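Local coordinates for protein N-acetyltransferase (Staphylococcus aureus subsp. aureus, PDB 4M85) that probably transfers an acetyl group from acetyl-coenzyme A to a primary amine of an unidentified acceptor, as a member of the GNAT family of acetyltransferases, at residues 71-76 / 136-141; 149-152 / 157-160; 119-124 / 129-134. All coordinates share one frame; numbering follows the deposited sequence.

Contact 1. Residues 71-76 / 136-141; sequences GCIISY and TSLLES
Leu138 drives one of its two methyl groups into the notch between Ile73 and Ser75, and this buried spot holds the whole of the tight packing. Its CD2 lies 3.6 Å from Ile73 CD1 and 3.5 Å from Ser75 OG, so a single methyl serves both strand residues. Across the contact the second branch meets only the serine, with CD1 3.7 Å from Ser75 OG. The Ile73 and Leu138 side chains cross at a slant, end methyl to end methyl. With CG1 of Ile73 swung opposite the backbone N (chi1 -174°), the isoleucine extends its long arm to the helix. Residues two apart on strand 68-77 thus face helix 130-140, whereas Ile74 between them turns to the other side of the sheet. The packing belongs to the helix layer on one face of the GNAT sheet, in which the helix following strand 114-121 also covers the antiparallel neighbour of that strand. Trp147, at the start of the next strand, packs on both Ser75 and Leu138. The solvent side of the helix is looser: Thr136 and Glu140 are exposed there and make no contact with the strand. Three residues on from Leu138, the exposed Ser141 reaches back to Leu138 O and grips it twice, OG donating at 2.6 Å and N at 3.1 Å.

Contact 2. Residues 149-152 / 157-160; sequences LNCD and AALK
The flat group that matters between Cys151 and Leu159 is the peptide joining Ala158 to Leu159: the cysteine sulfur stands over one face of it, and the other face is turned away from the strand. The contact belongs to the strand-turn-helix unit usually called motif B of the GNAT fold, here strand 147-152 leading through a short turn into helix 156-164. Cys151 SG is 3.6 Å from Leu159 N, nearly straight above it, so the sulfur lies well off the line of the N-H, which runs within the peptide plane. This is packing on a peptide face. The beta carbons attached at the two ends of that peptide flank the sulfur, Ala158 rising toward it on the same face and Leu159 lying almost in the plane. The sulfur reaches this seat because SG is rotated opposite the backbone N (chi1 -177°), which carries it straight out from the strand to the helix. Cys151 is buried, and Tyr162 of the same helix and Leu183 of strand 178-184 also touch it. On the strand's reverse side the Asn150 amide is fixed at both ends, OD1 by His182 ND1 and ND2 by Tyr115 OH and Glu108 O. The intervening turn has its own polar bonds, Asp152 OD1 to Asn154 N and Asn155 OD1 to Ala158 N. Along the apolar margin of the contact, Cys151 SG is 3.8 Å from Ala158 CB and 4.0 Å from Leu159 CB.

Contact 3. Residues 119-124 / 129-134; sequences IATFAA and GIATKL
The beta-alpha-beta unit of the GNAT fold begins here, where strand 114-121 turns back into helix 130-140 and Ile119 and Thr121 meet Ala131 and Ile130. The short segments of strand and helix run roughly antiparallel, at 143°, with their axes 8.4 Å apart. The close seat is that of Ile119 on Ala131: CG2 of the isoleucine presses on the alanine methyl, 3.5 Å from Ala131 CB. This branch meets the helix because it stands opposite the backbone N, while the longer CG1 arm (chi1 -56°) sits beside that N and leads on toward Ile73; the Ile119 side chain also touches Tyr162. Two residues further along the strand, Thr121 lies against Ile130 at the start of the helix. Its methyl CG2 lies 4.1 Å from Ile130 CG2, and its hydroxyl OG1 is 3.9 Å from the same isoleucine methyl. A water near the helix start is 3.3 Å from Thr121 OG1 and also accepts a weak bond from Ala131 N, so a first-turn amide is joined to the strand, loosely, through solvent. Gly129 occupies the N-cap with a positive phi of 69°, and its carbonyl takes the first helical bond, 2.8 Å from Gly129 O to Lys133 N. In the loop between the segments Arg126 NH2 bonds to Thr121 O. The run from Arg126 through Gly129 to Ala131 fits the Arg/Gln-x-x-Gly-x-Gly/Ala signature of GNAT motif A, whose loop and helix start in relatives bind the coenzyme A pyrophosphate.

How the contacts relate
Contacts 1 and 3 share helix 130-140, near its end and its start respectively, with contact 3 nested in the chain loop that contact 1 closes. Their centres are 11 Å apart and they touch: Cys72 N lies 2.9 Å from Ala120 O, a probable hydrogen bond between neighbouring strands, and Ile73 CD1 packs 3.6 Å from Ile119 CG1. Contact 2 follows in the chain, on the next strand of the same sheet and the helix that follows it. It touches neither, with nearest atoms about 5 Å from contact 3 and about 7 Å from contact 1. Of the three, contact 3 includes the helix start that probably faces acetyl-coenzyme A.

Contact 1. Residues 71-76 / 136-141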
# COMPACT_ATOMS: atom_id res chain seq x y z
N GLY A 71 -1.83 5.95 -10.16
CA GLY A 71 -2.02 4.88 -9.21
C GLY A 71 -0.70 4.32 -8.75
O GLY A 71 0.34 4.62 -9.33
N CYS A 72 -0.76 3.45 -7.75
CA CYS A 72 0.45 2.80 -7.24
C CYS A 72 0.18 1.48 -6.59
O CYS A 72 -0.96 1.18 -6.21
CB CYS A 72 1.21 3.68 -6.28
SG CYS A 72 0.44 3.84 -4.67
N ILE A 73 1.24 0.67 -6.50
CA ILE A 73 1.21 -0.62 -5.85
C ILE A 73 2.40 -0.74 -4.88
O ILE A 73 3.51 -0.39 -5.24
CB ILE A 73 1.18 -1.79 -6.86
CG1 ILE A 73 0.99 -3.11 -6.12
CG2 ILE A 73 2.45 -1.84 -7.73
CD1 ILE A 73 0.40 -4.22 -6.96
N ILE A 74 2.15 -1.21 -3.65
CA ILE A 74 3.16 -1.15 -2.56
C ILE A 74 3.35 -2.56 -2.04
O ILE A 74 2.40 -3.19 -1.65
CB ILE A 74 2.69 -0.25 -1.38
CG1 ILE A 74 2.21 1.10 -1.90
CG2 ILE A 74 3.80 -0.07 -0.34
CD1 ILE A 74 1.72 2.08 -0.84
N SER A 75 4.60 -3.03 -2.06
CA SER A 75 4.94 -4.39 -1.68
C SER A 75 6.36 -4.48 -1.11
O SER A 75 7.20 -3.69 -1.46
CB SER A 75 4.82 -5.31 -2.87
OG SER A 75 5.80 -5.01 -3.86
N TYR A 76 6.58 -5.47 -0.25
CA TYR A 76 7.86 -5.67 0.48
C TYR A 76 7.82 -7.04 1.18
O TYR A 76 6.73 -7.63 1.33
CB TYR A 76 8.08 -4.54 1.50
CG TYR A 76 6.84 -4.21 2.27
CD1 TYR A 76 6.06 -3.11 1.96
CD2 TYR A 76 6.40 -5.03 3.31
CE1 TYR A 76 4.89 -2.83 2.63
CE2 TYR A 76 5.24 -4.74 3.99
CZ TYR A 76 4.48 -3.65 3.64
OH TYR A 76 3.32 -3.39 4.35
N THR A 136 -0.18 -7.18 -12.34
CA THR A 136 0.38 -8.11 -13.31
C THR A 136 1.88 -7.85 -13.50
O THR A 136 2.69 -8.75 -13.45
CB THR A 136 -0.39 -8.01 -14.63
OG1 THR A 136 -1.70 -8.50 -14.41
CG2 THR A 136 0.23 -8.82 -15.74
N SER A 137 2.24 -6.59 -13.65
CA SER A 137 3.62 -6.24 -13.88
C SER A 137 4.49 -6.51 -12.62
O SER A 137 5.63 -6.92 -12.75
CB SER A 137 3.72 -4.79 -14.34
OG SER A 137 4.99 -4.30 -14.07
N LEU A 138 3.93 -6.29 -11.42
CA LEU A 138 4.64 -6.58 -10.19
C LEU A 138 4.87 -8.08 -10.02
O LEU A 138 5.95 -8.50 -9.59
CB LEU A 138 3.88 -6.04 -8.97
CG LEU A 138 4.49 -6.30 -7.59
CD1 LEU A 138 5.84 -5.63 -7.49
CD2 LEU A 138 3.57 -5.81 -6.47
N LEU A 139 3.84 -8.89 -10.31
CA LEU A 139 3.98 -10.35 -10.17
C LEU A 139 5.02 -10.87 -11.15
O LEU A 139 5.81 -11.73 -10.80
CB LEU A 139 2.64 -11.07 -10.37
CG LEU A 139 1.55 -10.78 -9.31
CD1 LEU A 139 0.22 -11.37 -9.76
CD2 LEU A 139 1.90 -11.27 -7.91
N GLU A 140 5.07 -10.34 -12.36
CA GLU A 140 6.11 -10.74 -13.32
C GLU A 140 7.56 -10.35 -12.91
O GLU A 140 8.52 -10.98 -13.38
CB GLU A 140 5.77 -10.18 -14.72
CG GLU A 140 6.55 -10.81 -15.89
CD GLU A 140 7.94 -10.19 -16.16
OE1 GLU A 140 8.19 -9.01 -15.83
OE2 GLU A 140 8.80 -10.88 -16.75
N SER A 141 7.72 -9.35 -12.04
CA SER A 141 9.06 -8.90 -11.61
C SER A 141 9.88 -9.95 -10.82
O SER A 141 11.12 -9.84 -10.72
CB SER A 141 8.99 -7.60 -10.77
OG SER A 141 8.51 -7.87 -9.45

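Contact 2. Residues 149-152 / 157-160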
# COMPACT_ATOMS: atom_id res chain seq x y z
N LEU A 149 -1.60 -11.02 -0.49
CA LEU A 149 -2.36 -9.81 -0.27
C LEU A 149 -3.59 -10.09 0.55
O LEU A 149 -3.98 -11.25 0.75
CB LEU A 149 -2.72 -9.10 -1.58
CG LEU A 149 -3.62 -9.74 -2.62
CD1 LEU A 149 -5.08 -9.75 -2.16
CD2 LEU A 149 -3.48 -8.99 -3.95
N ASN A 150 -4.19 -9.01 1.05
CA ASN A 150 -5.37 -9.08 1.88
C ASN A 150 -6.54 -8.31 1.27
O ASN A 150 -6.48 -7.10 1.11
CB ASN A 150 -5.03 -8.52 3.25
CG ASN A 150 -4.17 -9.47 4.06
OD1 ASN A 150 -4.41 -10.68 4.08
ND2 ASN A 150 -3.18 -8.93 4.76
N CYS A 151 -7.60 -9.02 0.91
CA CYS A 151 -8.73 -8.43 0.16
C CYS A 151 -9.94 -8.30 1.06
O CYS A 151 -10.45 -9.30 1.56
CB CYS A 151 -9.08 -9.35 -1.01
SG CYS A 151 -10.40 -8.77 -2.11
N ASP A 152 -10.42 -7.09 1.23
CA ASP A 152 -11.69 -6.84 1.93
C ASP A 152 -12.76 -7.85 1.48
O ASP A 152 -13.08 -7.95 0.30
CB ASP A 152 -12.16 -5.40 1.66
CG ASP A 152 -13.58 -5.10 2.23
OD1 ASP A 152 -14.06 -5.80 3.16
OD2 ASP A 152 -14.21 -4.15 1.72
N ALA A 157 -15.43 -7.56 -6.48
CA ALA A 157 -14.79 -7.23 -7.74
C ALA A 157 -13.26 -7.37 -7.64
O ALA A 157 -12.60 -7.86 -8.57
CB ALA A 157 -15.21 -5.83 -8.22
N ALA A 158 -12.69 -6.92 -6.52
CA ALA A 158 -11.28 -7.15 -6.27
C ALA A 158 -11.01 -8.66 -6.18
O ALA A 158 -10.11 -9.18 -6.86
CB ALA A 158 -10.83 -6.42 -5.02
N LEU A 159 -11.81 -9.38 -5.40
CA LEU A 159 -11.55 -10.81 -5.23
C LEU A 159 -11.54 -11.54 -6.58
O LEU A 159 -10.68 -12.38 -6.81
CB LEU A 159 -12.55 -11.44 -4.26
CG LEU A 159 -12.48 -12.94 -4.02
CD1 LEU A 159 -11.14 -13.36 -3.38
CD2 LEU A 159 -13.68 -13.40 -3.17
N LYS A 160 -12.48 -11.20 -7.48
CA LYS A 160 -12.52 -11.82 -8.80
C LYS A 160 -11.27 -11.46 -9.58
O LYS A 160 -10.65 -12.31 -10.17
CB LYS A 160 -13.70 -11.32 -9.61
CG LYS A 160 -15.06 -11.67 -9.07
CD LYS A 160 -16.12 -11.00 -9.92
CE LYS A 160 -17.49 -11.52 -9.58
NZ LYS A 160 -18.53 -10.72 -10.29

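Contact 3. Residues 119-124 / 129-134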
# COMPACT_ATOMS: atom_id res chain seq x y z
N ILE A 119 -2.93 -1.51 -3.30
CA ILE A 119 -3.11 -1.23 -4.73
C ILE A 119 -4.14 -0.15 -4.83
O ILE A 119 -5.28 -0.38 -4.47
CB ILE A 119 -3.64 -2.43 -5.54
CG1 ILE A 119 -2.73 -3.63 -5.38
CG2 ILE A 119 -3.72 -2.04 -7.00
CD1 ILE A 119 -3.27 -4.91 -5.99
N ALA A 120 -3.74 1.04 -5.29
CA ALA A 120 -4.61 2.21 -5.20
C ALA A 120 -4.63 3.02 -6.49
O ALA A 120 -3.61 3.18 -7.15
CB ALA A 120 -4.20 3.09 -4.01
N THR A 121 -5.80 3.53 -6.85
CA THR A 121 -5.94 4.33 -8.08
C THR A 121 -6.72 5.60 -7.75
O THR A 121 -7.70 5.54 -7.02
CB THR A 121 -6.66 3.54 -9.21
OG1 THR A 121 -6.05 2.26 -9.38
CG2 THR A 121 -6.58 4.24 -10.55
N PHE A 122 -6.29 6.74 -8.28
CA PHE A 122 -7.09 7.96 -8.18
C PHE A 122 -8.43 7.81 -8.93
O PHE A 122 -8.49 7.22 -10.02
CB PHE A 122 -6.34 9.18 -8.71
CG PHE A 122 -5.25 9.67 -7.80
CD1 PHE A 122 -5.57 10.20 -6.55
CD2 PHE A 122 -3.91 9.59 -8.19
CE1 PHE A 122 -4.57 10.67 -5.71
CE2 PHE A 122 -2.91 10.04 -7.35
CZ PHE A 122 -3.24 10.59 -6.11
N ALA A 123 -9.49 8.34 -8.34
CA ALA A 123 -10.85 8.25 -8.90
C ALA A 123 -10.94 8.68 -10.38
O ALA A 123 -11.63 8.07 -11.18
CB ALA A 123 -11.82 9.06 -8.03
N ALA A 124 -10.20 9.72 -10.74
CA ALA A 124 -10.21 10.27 -12.11
C ALA A 124 -9.63 9.30 -13.14
O ALA A 124 -9.86 9.47 -14.33
CB ALA A 124 -9.45 11.59 -12.15
N GLY A 129 -8.10 -0.25 -16.02
CA GLY A 129 -7.28 -1.43 -15.73
C GLY A 129 -5.93 -1.15 -15.05
O GLY A 129 -5.04 -1.99 -15.08
N ILE A 130 -5.81 0.01 -14.43
CA ILE A 130 -4.54 0.43 -13.83
C ILE A 130 -4.10 -0.51 -12.72
O ILE A 130 -2.93 -0.87 -12.67
CB ILE A 130 -4.58 1.92 -13.37
CG1 ILE A 130 -4.39 2.83 -14.58
CG2 ILE A 130 -3.49 2.20 -12.36
CD1 ILE A 130 -4.92 4.22 -14.39
N ALA A 131 -5.01 -0.92 -11.84
CA ALA A 131 -4.68 -1.84 -10.73
C ALA A 131 -4.26 -3.22 -11.23
O ALA A 131 -3.32 -3.84 -10.71
CB ALA A 131 -5.86 -1.97 -9.78
N THR A 132 -4.99 -3.72 -12.24
CA THR A 132 -4.68 -4.97 -12.87
C THR A 132 -3.32 -4.92 -13.53
O THR A 132 -2.54 -5.86 -13.40
CB THR A 132 -5.74 -5.33 -13.94
OG1 THR A 132 -7.02 -5.44 -13.30
CG2 THR A 132 -5.41 -6.62 -14.62
N LYS A 133 -3.05 -3.84 -14.24
CA LYS A 133 -1.77 -3.67 -14.91
C LYS A 133 -0.61 -3.58 -13.92
O LYS A 133 0.48 -4.12 -14.16
CB LYS A 133 -1.78 -2.41 -15.79
CG LYS A 133 -2.62 -2.53 -17.07
CD LYS A 133 -2.55 -1.21 -17.86
CE LYS A 133 -3.79 -0.95 -18.70
NZ LYS A 133 -4.07 -2.09 -19.62
N LEU A 134 -0.82 -2.88 -12.82
CA LEU A 134 0.24 -2.73 -11.81
C LEU A 134 0.51 -4.05 -11.14
O LEU A 134 1.65 -4.44 -10.92
CB LEU A 134 -0.13 -1.68 -10.77
CG LEU A 134 0.08 -0.24 -11.16
CD1 LEU A 134 -0.54 0.64 -10.10
CD2 LEU A 134 1.57 0.05 -11.32
O HOH W 1 -8.02 0.55 -11.32